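Local structure of ancillary protein 1 (Streptococcus pyogenes, 2XI9) at residues A[186-192]-A[299-305]; A[136-140]-A[271-276]; A[217-221]-A[293-298]. The protein serves as a pilus-presented adhesin that probably attaches the bacterium to host cells, an internal thioester bond being required for efficient interaction. One frame throughout, in Å; residues are numbered along the deposited sequence.

Contact 1. Residues A[186-192]-A[299-305]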
# COMPACT_ATOMS: atom_id res chain seq x y z
N GLU A 186 5.08 18.18 0.91
CA GLU A 186 5.45 17.57 2.19
C GLU A 186 4.87 16.16 2.36
O GLU A 186 5.53 15.25 2.91
CB GLU A 186 5.03 18.51 3.35
CG GLU A 186 5.89 19.80 3.43
CD GLU A 186 5.27 20.95 4.28
OE1 GLU A 186 4.05 20.92 4.58
OE2 GLU A 186 6.01 21.89 4.64
N VAL A 187 3.64 15.94 1.88
CA VAL A 187 3.08 14.58 1.90
C VAL A 187 2.34 14.27 0.58
O VAL A 187 1.29 14.84 0.33
CB VAL A 187 2.08 14.42 3.03
CG1 VAL A 187 1.59 12.99 3.11
CG2 VAL A 187 2.70 14.89 4.41
N LYS A 188 2.94 13.39 -0.23
CA LYS A 188 2.39 12.96 -1.52
C LYS A 188 2.64 11.46 -1.63
O LYS A 188 3.55 10.96 -0.95
CB LYS A 188 3.09 13.66 -2.66
CG LYS A 188 3.12 15.16 -2.61
CD LYS A 188 3.78 15.75 -3.81
CE LYS A 188 5.30 15.56 -3.80
NZ LYS A 188 5.91 16.12 -5.03
N TYR A 189 1.85 10.75 -2.46
CA TYR A 189 1.85 9.30 -2.51
C TYR A 189 2.14 8.79 -3.91
O TYR A 189 1.77 9.44 -4.91
CB TYR A 189 0.50 8.75 -2.00
CG TYR A 189 0.16 9.14 -0.58
CD1 TYR A 189 -0.33 10.40 -0.28
CD2 TYR A 189 0.31 8.24 0.46
CE1 TYR A 189 -0.64 10.75 0.99
CE2 TYR A 189 0.00 8.59 1.77
CZ TYR A 189 -0.46 9.85 2.03
OH TYR A 189 -0.75 10.26 3.30
N THR A 190 2.79 7.61 -3.97
CA THR A 190 2.89 6.84 -5.19
C THR A 190 1.74 5.85 -5.23
O THR A 190 1.55 5.13 -4.28
CB THR A 190 4.20 6.04 -5.24
OG1 THR A 190 5.29 6.96 -5.19
CG2 THR A 190 4.31 5.30 -6.56
N HIS A 191 1.01 5.79 -6.36
CA HIS A 191 -0.04 4.79 -6.53
C HIS A 191 0.64 3.56 -7.15
O HIS A 191 1.34 3.70 -8.13
CB HIS A 191 -1.13 5.41 -7.41
CG HIS A 191 -2.11 4.46 -7.99
ND1 HIS A 191 -2.73 4.70 -9.22
CD2 HIS A 191 -2.60 3.27 -7.55
CE1 HIS A 191 -3.55 3.71 -9.49
NE2 HIS A 191 -3.51 2.83 -8.50
N ILE A 192 0.49 2.40 -6.51
CA ILE A 192 0.97 1.12 -7.02
C ILE A 192 -0.15 0.08 -7.00
O ILE A 192 -1.18 0.31 -6.39
CB ILE A 192 2.15 0.59 -6.20
CG1 ILE A 192 1.74 0.19 -4.79
CG2 ILE A 192 3.27 1.64 -6.12
CD1 ILE A 192 2.80 -0.73 -4.09
N ASP A 299 -5.85 -0.87 -5.64
CA ASP A 299 -4.90 0.23 -5.53
C ASP A 299 -4.27 0.27 -4.12
O ASP A 299 -4.89 -0.10 -3.13
CB ASP A 299 -5.58 1.57 -5.78
CG ASP A 299 -6.16 1.70 -7.20
OD1 ASP A 299 -5.65 1.07 -8.18
OD2 ASP A 299 -7.11 2.50 -7.36
N PHE A 300 -3.05 0.78 -4.06
CA PHE A 300 -2.31 0.95 -2.80
C PHE A 300 -1.47 2.21 -2.99
O PHE A 300 -1.17 2.56 -4.10
CB PHE A 300 -1.47 -0.29 -2.54
CG PHE A 300 -0.76 -0.32 -1.22
CD1 PHE A 300 0.53 0.13 -1.10
CD2 PHE A 300 -1.38 -0.88 -0.11
CE1 PHE A 300 1.20 0.05 0.14
CE2 PHE A 300 -0.75 -0.93 1.09
CZ PHE A 300 0.58 -0.48 1.22
N PHE A 301 -1.10 2.87 -1.89
CA PHE A 301 -0.46 4.19 -1.89
C PHE A 301 0.62 4.29 -0.84
O PHE A 301 0.41 3.95 0.31
CB PHE A 301 -1.54 5.27 -1.64
CG PHE A 301 -2.73 5.18 -2.61
CD1 PHE A 301 -3.84 4.41 -2.31
CD2 PHE A 301 -2.71 5.88 -3.81
CE1 PHE A 301 -4.88 4.32 -3.18
CE2 PHE A 301 -3.77 5.77 -4.71
CZ PHE A 301 -4.86 5.02 -4.39
N ILE A 302 1.78 4.77 -1.24
CA ILE A 302 2.95 4.88 -0.37
C ILE A 302 3.36 6.34 -0.31
O ILE A 302 3.50 7.00 -1.35
CB ILE A 302 4.17 4.08 -0.90
CG1 ILE A 302 3.77 2.65 -1.20
CG2 ILE A 302 5.34 4.14 0.05
CD1 ILE A 302 2.89 2.12 -0.28
N PRO A 303 3.57 6.85 0.90
CA PRO A 303 3.91 8.23 1.13
C PRO A 303 5.38 8.51 0.85
O PRO A 303 6.23 7.59 0.89
CB PRO A 303 3.56 8.43 2.61
CG PRO A 303 3.84 7.07 3.21
CD PRO A 303 3.34 6.11 2.16
N ASN A 304 5.67 9.76 0.53
CA ASN A 304 7.05 10.27 0.41
C ASN A 304 7.61 10.77 1.75
O ASN A 304 8.56 11.56 1.78
CB ASN A 304 7.11 11.40 -0.62
CG ASN A 304 6.41 12.66 -0.15
OD1 ASN A 304 5.66 12.62 0.81
ND2 ASN A 304 6.66 13.80 -0.84
N ASN A 305 7.03 10.28 2.84
CA ASN A 305 7.38 10.68 4.20
C ASN A 305 7.21 9.45 5.09
O ASN A 305 6.08 8.98 5.31
CB ASN A 305 6.49 11.82 4.68
CG ASN A 305 6.94 12.41 6.01
OD1 ASN A 305 7.47 11.71 6.89
ND2 ASN A 305 6.74 13.71 6.16
O HOH W 1 7.91 14.48 2.64

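Contact 2. Residues A[136-140]-A[271-276]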
# COMPACT_ATOMS: atom_id res chain seq x y z
N VAL A 136 -20.45 9.36 14.09
CA VAL A 136 -19.98 8.66 15.28
C VAL A 136 -19.72 7.19 14.96
O VAL A 136 -20.34 6.56 14.05
CB VAL A 136 -20.93 8.79 16.48
CG1 VAL A 136 -21.22 10.26 16.86
CG2 VAL A 136 -22.24 8.02 16.25
N LEU A 137 -18.75 6.64 15.68
CA LEU A 137 -18.52 5.21 15.67
C LEU A 137 -19.58 4.64 16.61
O LEU A 137 -20.50 3.98 16.15
CB LEU A 137 -17.08 4.88 16.10
CG LEU A 137 -16.76 3.39 16.28
CD1 LEU A 137 -17.15 2.57 15.04
CD2 LEU A 137 -15.28 3.22 16.60
N THR A 138 -19.50 4.95 17.91
CA THR A 138 -20.67 4.76 18.78
C THR A 138 -21.11 6.07 19.40
O THR A 138 -22.26 6.48 19.23
CB THR A 138 -20.41 3.68 19.86
OG1 THR A 138 -19.95 2.46 19.22
CG2 THR A 138 -21.68 3.39 20.67
N THR A 139 -20.23 6.70 20.17
CA THR A 139 -20.55 8.00 20.79
C THR A 139 -19.64 9.14 20.34
O THR A 139 -19.99 10.28 20.52
CB THR A 139 -20.43 7.92 22.33
OG1 THR A 139 -19.05 7.70 22.65
CG2 THR A 139 -21.28 6.77 22.89
N GLN A 140 -18.46 8.83 19.83
CA GLN A 140 -17.51 9.83 19.38
C GLN A 140 -17.35 9.80 17.84
O GLN A 140 -17.47 8.76 17.24
CB GLN A 140 -16.16 9.60 20.04
CG GLN A 140 -16.24 9.73 21.58
CD GLN A 140 -14.94 9.43 22.31
OE1 GLN A 140 -14.52 10.21 23.15
NE2 GLN A 140 -14.30 8.31 21.99
N ASP A 271 -14.15 3.27 21.42
CA ASP A 271 -15.55 3.67 21.15
C ASP A 271 -16.31 2.65 20.27
O ASP A 271 -17.48 2.88 19.93
CB ASP A 271 -15.56 5.01 20.41
CG ASP A 271 -16.95 5.65 20.36
OD1 ASP A 271 -17.68 5.61 21.34
OD2 ASP A 271 -17.33 6.22 19.31
N MSE A 272 -15.68 1.55 19.88
CA MSE A 272 -16.37 0.51 19.10
C MSE A 272 -17.27 -0.33 20.00
O MSE A 272 -16.82 -0.89 21.00
CB MSE A 272 -15.32 -0.38 18.38
CG MSE A 272 -15.89 -1.42 17.48
SE MSE A 272 -14.60 -2.36 16.42
CE MSE A 272 -14.43 -1.14 14.91
N ASN A 273 -18.55 -0.44 19.64
CA ASN A 273 -19.50 -1.24 20.43
C ASN A 273 -19.36 -2.77 20.16
O ASN A 273 -18.64 -3.19 19.25
CB ASN A 273 -20.94 -0.71 20.29
CG ASN A 273 -21.57 -1.00 18.92
OD1 ASN A 273 -21.05 -1.82 18.16
ND2 ASN A 273 -22.71 -0.34 18.62
N ASP A 274 -20.03 -3.58 20.97
CA ASP A 274 -19.91 -5.06 20.84
C ASP A 274 -20.32 -5.59 19.46
O ASP A 274 -19.59 -6.39 18.87
CB ASP A 274 -20.77 -5.76 21.90
CG ASP A 274 -20.22 -5.61 23.32
OD1 ASP A 274 -19.05 -5.21 23.50
OD2 ASP A 274 -20.98 -5.91 24.27
N SER A 275 -21.49 -5.18 18.96
CA SER A 275 -21.96 -5.54 17.60
C SER A 275 -20.94 -5.26 16.51
O SER A 275 -20.76 -6.07 15.62
CB SER A 275 -23.26 -4.80 17.23
OG SER A 275 -24.28 -5.11 18.14
N THR A 276 -20.29 -4.10 16.56
CA THR A 276 -19.31 -3.70 15.56
C THR A 276 -18.00 -4.47 15.63
O THR A 276 -17.44 -4.91 14.60
CB THR A 276 -19.08 -2.15 15.58
OG1 THR A 276 -20.35 -1.46 15.41
CG2 THR A 276 -18.15 -1.73 14.53
O HOH W 2 -19.33 0.72 17.09

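Contact 3. Residues A[217-221]-A[293-298]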
# COMPACT_ATOMS: atom_id res chain seq x y z
N LYS A 217 -6.91 -8.64 0.83
CA LYS A 217 -7.89 -8.53 -0.23
C LYS A 217 -9.24 -9.00 0.28
O LYS A 217 -10.23 -8.45 -0.14
CB LYS A 217 -7.52 -9.39 -1.42
CG LYS A 217 -6.39 -8.87 -2.23
CD LYS A 217 -6.13 -9.87 -3.34
CE LYS A 217 -5.06 -9.38 -4.29
NZ LYS A 217 -4.68 -10.44 -5.32
N LYS A 218 -9.27 -9.98 1.20
CA LYS A 218 -10.56 -10.51 1.67
C LYS A 218 -11.28 -9.61 2.69
O LYS A 218 -12.51 -9.56 2.69
CB LYS A 218 -10.41 -11.94 2.19
CG LYS A 218 -10.18 -12.96 1.01
CD LYS A 218 -9.68 -14.30 1.45
CE LYS A 218 -10.81 -15.16 1.97
NZ LYS A 218 -10.37 -16.46 2.63
N VAL A 219 -10.52 -8.94 3.54
CA VAL A 219 -11.06 -7.91 4.41
C VAL A 219 -11.71 -6.81 3.57
O VAL A 219 -12.87 -6.45 3.80
CB VAL A 219 -9.96 -7.32 5.35
CG1 VAL A 219 -10.46 -6.08 6.12
CG2 VAL A 219 -9.46 -8.37 6.39
N ILE A 220 -10.96 -6.30 2.59
CA ILE A 220 -11.50 -5.24 1.72
C ILE A 220 -12.80 -5.68 1.01
O ILE A 220 -13.77 -4.95 0.99
CB ILE A 220 -10.50 -4.76 0.70
CG1 ILE A 220 -9.28 -4.13 1.37
CG2 ILE A 220 -11.18 -3.75 -0.28
CD1 ILE A 220 -9.56 -2.91 2.21
N GLU A 221 -12.80 -6.90 0.47
CA GLU A 221 -13.91 -7.49 -0.26
C GLU A 221 -15.19 -7.52 0.54
O GLU A 221 -16.28 -7.30 -0.02
CB GLU A 221 -13.52 -8.95 -0.67
CG GLU A 221 -14.61 -9.77 -1.18
CD GLU A 221 -14.37 -11.28 -1.13
OE1 GLU A 221 -13.22 -11.74 -1.29
OE2 GLU A 221 -15.42 -11.98 -0.98
N PRO A 293 -9.49 -14.98 -2.56
CA PRO A 293 -10.12 -13.69 -2.63
C PRO A 293 -11.04 -13.65 -3.84
O PRO A 293 -10.72 -14.23 -4.88
CB PRO A 293 -8.94 -12.72 -2.79
CG PRO A 293 -7.80 -13.46 -2.21
CD PRO A 293 -8.02 -14.87 -2.55
N GLN A 294 -12.16 -12.97 -3.71
CA GLN A 294 -13.07 -12.81 -4.84
C GLN A 294 -12.67 -11.63 -5.76
O GLN A 294 -13.01 -11.61 -6.93
CB GLN A 294 -14.50 -12.64 -4.35
CG GLN A 294 -15.07 -13.88 -3.70
CD GLN A 294 -15.04 -15.07 -4.63
OE1 GLN A 294 -14.43 -16.10 -4.33
NE2 GLN A 294 -15.67 -14.92 -5.77
N LEU A 295 -11.87 -10.73 -5.29
CA LEU A 295 -11.47 -9.63 -6.16
C LEU A 295 -10.07 -9.91 -6.68
O LEU A 295 -9.45 -10.88 -6.30
CB LEU A 295 -11.64 -8.30 -5.48
CG LEU A 295 -11.01 -8.11 -4.14
CD1 LEU A 295 -9.51 -8.06 -4.36
CD2 LEU A 295 -11.58 -6.81 -3.40
N THR A 296 -9.60 -9.08 -7.58
CA THR A 296 -8.41 -9.40 -8.31
C THR A 296 -7.26 -8.54 -7.83
O THR A 296 -6.35 -9.04 -7.19
CB THR A 296 -8.70 -9.25 -9.85
OG1 THR A 296 -9.78 -10.13 -10.19
CG2 THR A 296 -7.48 -9.62 -10.71
N ASP A 297 -7.30 -7.24 -8.09
CA ASP A 297 -6.22 -6.34 -7.71
C ASP A 297 -6.86 -5.08 -7.09
O ASP A 297 -8.02 -4.76 -7.43
CB ASP A 297 -5.36 -5.98 -8.94
CG ASP A 297 -4.29 -7.02 -9.25
OD1 ASP A 297 -3.39 -7.23 -8.40
OD2 ASP A 297 -4.35 -7.60 -10.35
N LEU A 298 -6.13 -4.42 -6.19
CA LEU A 298 -6.55 -3.16 -5.58
C LEU A 298 -5.45 -2.13 -5.66
O LEU A 298 -4.26 -2.48 -5.71
CB LEU A 298 -6.85 -3.39 -4.10
CG LEU A 298 -8.07 -4.23 -3.77
CD1 LEU A 298 -8.08 -4.67 -2.32
CD2 LEU A 298 -9.31 -3.47 -4.08
O HOH W 3 -6.99 -12.00 -6.30
O HOH W 4 -2.78 -9.44 -6.96
O HOH W 5 -11.01 -10.58 -2.00

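Contact 1. Residues A[186-192]-A[299-305]
Thr190 and Ile302 form a reciprocal, hydrogen-bonded antiparallel pair: Thr190 N donates to Ile302 O at 2.8 Å, and Ile302 N donates back to Thr190 O at 3.1 Å. Two residues further, Ile192 and Phe300 repeat this exchange. Their side chains run side by side in the same direction, Ile192 CD1 lying 3.9 Å from Phe300 CD1. The opposite face of the ladder carries Tyr189, His191, Phe301 and Pro303. There Tyr189 CE2 rests 3.7 Å from Pro303 CB, while the His191 and Phe301 rings, with planes 25° apart, are slid so far that they barely overlap. His191 NE2 also donates to Asp299 OD1 at 2.8 Å, approaching from above a carboxylate whose plane stands 79° from that of the imidazole.

In the seven-stranded mixed sheet, 189-193 is the last strand as counted and 299-303 lies between it and 311-313; the His191 backbone also bonds to Ile119 of strand 117-119. Beyond the regular ladder, Asn304 extends the pairing with its side chain. Its chi1 of 69° sets CG between backbone N and carbonyl carbon, and Asn304 OD1 accepts from Lys188 N at 3.0 Å, the donor standing above the amide plane. Asn304 N donates to Lys188 O at 2.9 Å. A water bridges Glu186 O and Asn304 O.

In the second shell, Gly185 O receives Asn304 ND2 and helps fix the amide's rotation. Asp299 OD2 is hydrogen-bonded to Gln156 NE2 and His317 ND1, which steadies the carboxylate met by His191. Phe161 packs edge-to-face with Phe300.

Contact 2. Residues A[136-140]-A[271-276]
Asp271 grips three consecutive backbone N-H groups, those of Thr138, Thr139 and Gln140, with one carboxylate. The group reaches them because CG lies opposite the backbone N (chi1 -167°), carrying both oxygens across to the loop. OD2 accepts from all three amides; Thr138 N and Gln140 N, each 2.9 Å from Asp271 OD2, reach it from opposite sides of the carboxylate plane. Thr139 N instead meets the syn lone pairs of both oxygens, the straighter bond going to Asp271 OD1 at 3.0 Å.

The Thr139 hydroxyl adds a further donor: Thr139 OG1 donates to Asp271 OD1 at 2.8 Å, from above the carboxylate plane. OD1 thus takes two bonds and OD2 three, a grip that would probably favour the charged form of the acid.

Thr138 turns its hydroxyl to the backbone: Thr138 OG1 donates to Asp271 O at 2.6 Å, almost straight off the carbonyl. A water donates to this same hydroxyl oxygen and accepts from Asn273 N. On the buried side, Leu137 CD2 packs 4.0 Å from CB of Met272, a selenomethionine, and both side chains touch Ala243 of helix 238-253. Gln240 of that helix also reaches Leu137 O through NE2.

Asn273, with chi1 at 72°, directs its amide oxygen forward along the chain, where Asn273 OD1 accepts from Thr276 N at 2.9 Å and also from Thr276 OG1. Asp271, two residues earlier, holds the loop 136-140; Asn273 is the N-cap residue of helix 274-288.

Contact 3. Residues A[217-221]-A[293-298]
Lys217 lies extended across the 293-298 loop, with aliphatic contacts at its base and its ammonium at the far end. Lys217 CB is 3.8 Å from Leu295 CD1 and 3.9 Å from Pro293 CB. All torsions beyond chi1 are near 180°, and this straight chain delivers Lys217 NZ to Thr296 O at 2.9 Å, close to the line of the carbonyl bond. Two waters also accept from NZ; one leads to Leu295 O, the other to Asp297 OD1, which also has a salt bridge to Arg195.

Glu221 holds the other end of the loop. Glu221 OE1 accepts from Gln294 N at 2.9 Å in a nearly straight bond (167° at the hydrogen), the donor standing above the carboxylate plane. A water donates to the same oxygen.

Pro293 packs on two lysines: besides Lys217, its CA meets Lys218 CG at 3.7 Å, the side chains crossing near a right angle. Lys218 NZ itself goes to a salt bridge with Asp289. Deeper in, Ile220 CG2 touches Leu298 CD1 at 3.8 Å.

The loop thus lies against helix 209-222 on its way from helix 274-288 to strand 299-303, and helix 209-222 in turn packs through Val219 on helix 238-253.

In the fold
This chain is the C-terminal piece of the longer adhesin. After the strands of the prealbumin-like domain it comes to loop 136-140, between strands 127-130 and 146-149, which contact 2 ties to the start of helix 274-288. Within the span so closed, strand 189-193 opens contact 1 and helix 209-222 opens contact 3. Their partners come later: first segment 293-298, bound to helix 209-222, then strand 299-303, paired with strand 189-193. Contact 3 therefore nests inside contact 1, and both cross contact 2. Contacts 1 and 3 adjoin in sequence with centres about 20 Å apart; contact 2 lies about 30 Å from contact 1, centre to centre.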